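TRNA (adenine(9)-N1)-methyltransferase (Sulfolobus acidocaldarius, PDB 5A7Z) catalyses the S-adenosyl-L-methionine-dependent methylation of adenosine 9 in tRNA at N1, giving N(1)-methyladenosine. Local coordinates at residues A[136-141]-A[248-253]. Numbering follows the deposited sequence.
Sequences LSVIRK and IILRVK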
loop_
_atom_site.group_PDB
_atom_site.type_symbol
_atom_site.label_atom_id
_atom_site.label_comp_id
_atom_site.label_asym_id
_atom_site.label_seq_id
_atom_site.Cartn_x
_atom_site.Cartn_y
_atom_site.Cartn_z
ATOM N N LEU A 136 -8.580 1.936 -1.255
ATOM C CA LEU A 136 -8.652 1.078 -0.093
ATOM C C LEU A 136 -8.455 -0.398 -0.482
ATOM O O LEU A 136 -7.821 -1.162 0.267
ATOM C CB LEU A 136 -9.959 1.255 0.630
ATOM C CG LEU A 136 -10.079 0.513 1.972
ATOM C CD1 LEU A 136 -9.234 1.144 3.070
ATOM C CD2 LEU A 136 -11.526 0.486 2.379
ATOM N N SER A 137 -8.969 -0.803 -1.649
ATOM C CA SER A 137 -8.751 -2.202 -2.132
ATOM C C SER A 137 -7.324 -2.428 -2.563
ATOM O O SER A 137 -6.752 -3.451 -2.271
ATOM C CB SER A 137 -9.682 -2.567 -3.287
ATOM O OG SER A 137 -10.968 -2.842 -2.797
ATOM N N VAL A 138 -6.747 -1.454 -3.237
ATOM C CA VAL A 138 -5.340 -1.508 -3.568
ATOM C C VAL A 138 -4.446 -1.582 -2.328
ATOM O O VAL A 138 -3.577 -2.459 -2.234
ATOM C CB VAL A 138 -4.929 -0.323 -4.452
ATOM C CG1 VAL A 138 -3.438 -0.316 -4.659
ATOM C CG2 VAL A 138 -5.654 -0.392 -5.813
ATOM N N ILE A 139 -4.620 -0.680 -1.380
ATOM C CA ILE A 139 -3.707 -0.675 -0.216
ATOM C C ILE A 139 -3.746 -2.027 0.514
ATOM O O ILE A 139 -2.734 -2.545 0.978
ATOM C CB ILE A 139 -3.958 0.496 0.740
ATOM C CG1 ILE A 139 -2.666 0.866 1.490
ATOM C CG2 ILE A 139 -5.037 0.186 1.758
ATOM C CD1 ILE A 139 -1.603 1.499 0.631
ATOM N N ARG A 140 -4.904 -2.632 0.516
ATOM C CA ARG A 140 -5.089 -3.910 1.181
ATOM C C ARG A 140 -4.455 -5.097 0.465
ATOM O O ARG A 140 -4.256 -6.107 1.078
ATOM C CB ARG A 140 -6.561 -4.153 1.382
ATOM C CG ARG A 140 -7.078 -3.442 2.590
ATOM C CD ARG A 140 -8.571 -3.643 2.710
ATOM N NE ARG A 140 -9.075 -2.903 3.850
ATOM C CZ ARG A 140 -10.353 -2.868 4.222
ATOM N NH1 ARG A 140 -11.269 -3.527 3.532
ATOM N NH2 ARG A 140 -10.713 -2.147 5.276
ATOM N N LYS A 141 -4.115 -4.910 -0.795
ATOM C CA LYS A 141 -3.406 -5.871 -1.583
ATOM C C LYS A 141 -1.910 -5.890 -1.256
ATOM O O LYS A 141 -1.274 -6.875 -1.423
ATOM C CB LYS A 141 -3.570 -5.535 -3.062
ATOM C CG LYS A 141 -4.522 -6.362 -3.862
ATOM C CD LYS A 141 -5.875 -6.476 -3.250
ATOM C CE LYS A 141 -6.973 -6.504 -4.292
ATOM N NZ LYS A 141 -8.329 -6.322 -3.715
ATOM N N ILE A 248 0.787 1.158 -9.051
ATOM C CA ILE A 248 2.093 1.182 -9.688
ATOM C C ILE A 248 3.206 1.400 -8.686
ATOM O O ILE A 248 4.271 0.770 -8.785
ATOM C CB ILE A 248 2.190 2.268 -10.775
ATOM C CG1 ILE A 248 1.371 1.862 -12.006
ATOM C CG2 ILE A 248 3.647 2.502 -11.155
ATOM C CD1 ILE A 248 1.067 3.003 -12.961
ATOM N N ILE A 249 3.012 2.355 -7.780
ATOM C CA ILE A 249 4.053 2.688 -6.792
ATOM C C ILE A 249 4.274 1.439 -5.944
ATOM O O ILE A 249 5.387 1.035 -5.689
ATOM C CB ILE A 249 3.650 3.863 -5.845
ATOM C CG1 ILE A 249 3.224 5.124 -6.609
ATOM C CG2 ILE A 249 4.784 4.213 -4.895
ATOM C CD1 ILE A 249 4.290 5.699 -7.502
ATOM N N LEU A 250 3.193 0.845 -5.503
ATOM C CA LEU A 250 3.271 -0.311 -4.623
ATOM C C LEU A 250 3.832 -1.557 -5.354
ATOM O O LEU A 250 4.511 -2.348 -4.740
ATOM C CB LEU A 250 1.906 -0.593 -4.009
ATOM C CG LEU A 250 1.331 0.504 -3.096
ATOM C CD1 LEU A 250 -0.135 0.218 -2.786
ATOM C CD2 LEU A 250 2.122 0.611 -1.801
ATOM N N ARG A 251 3.607 -1.687 -6.667
ATOM C CA ARG A 251 4.199 -2.803 -7.422
ATOM C C ARG A 251 5.677 -2.730 -7.261
ATOM O O ARG A 251 6.338 -3.730 -7.122
ATOM C CB ARG A 251 3.966 -2.706 -8.942
ATOM C CG ARG A 251 2.552 -2.721 -9.473
ATOM C CD ARG A 251 1.774 -3.880 -8.996
ATOM N NE ARG A 251 0.687 -4.245 -9.925
ATOM C CZ ARG A 251 0.639 -5.392 -10.588
ATOM N NH1 ARG A 251 1.666 -6.230 -10.558
ATOM N NH2 ARG A 251 -0.402 -5.684 -11.321
ATOM N N VAL A 252 6.199 -1.521 -7.446
ATOM C CA VAL A 252 7.619 -1.297 -7.543
ATOM C C VAL A 252 8.253 -1.452 -6.159
ATOM O O VAL A 252 9.251 -2.141 -6.007
ATOM C CB VAL A 252 7.912 0.088 -8.130
ATOM C CG1 VAL A 252 9.375 0.421 -7.989
ATOM C CG2 VAL A 252 7.493 0.147 -9.595
ATOM N N LYS A 253 7.602 -0.928 -5.138
ATOM C CA LYS A 253 8.213 -0.892 -3.817
ATOM C C LYS A 253 8.051 -2.171 -3.029
ATOM O O LYS A 253 8.900 -2.484 -2.195
ATOM C CB LYS A 253 7.636 0.230 -3.008
ATOM C CG LYS A 253 7.955 1.600 -3.577
ATOM C CD LYS A 253 7.499 2.678 -2.625
ATOM C CE LYS A 253 8.256 2.616 -1.293
ATOM N NZ LYS A 253 9.658 3.024 -1.507
#
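The helical turns 136-141 and 248-253 come closest in backbone at I139 and L250, whose CA atoms are 8.3 Å apart. The gap is filled by apolar side chains from both helices. L250 CD1 reaches across and meets both V138 and I139. It lies 3.8 Å from V138 CG1 and 3.9 Å from I139 CD1, and so bears on two consecutive residues of the other helix. In both pairs the side chains cross at a slant. V138 points toward the partner helix and touches with the methyl that is anti to its backbone N (chi1 174°). I139 starts out away from L250. Its CG1 also stands anti to the backbone N, but chi2 of 70° folds the chain over, and the terminal methyl makes the contact. No hydrogen bond joins the segments. The contact is small, apolar and buried; the two segments bury 111 Å² between them, both sides summed. It ties the C-terminal part of helix 122-142 to helix 242-255 within the SPOUT methyltransferase domain. L250 also packs on F142 and on L143 just beyond it. On the other side of 136-141, R140 rests on helix 48-57. Helix 259-265 packs against I248, R251 and V252 of helix 242-255.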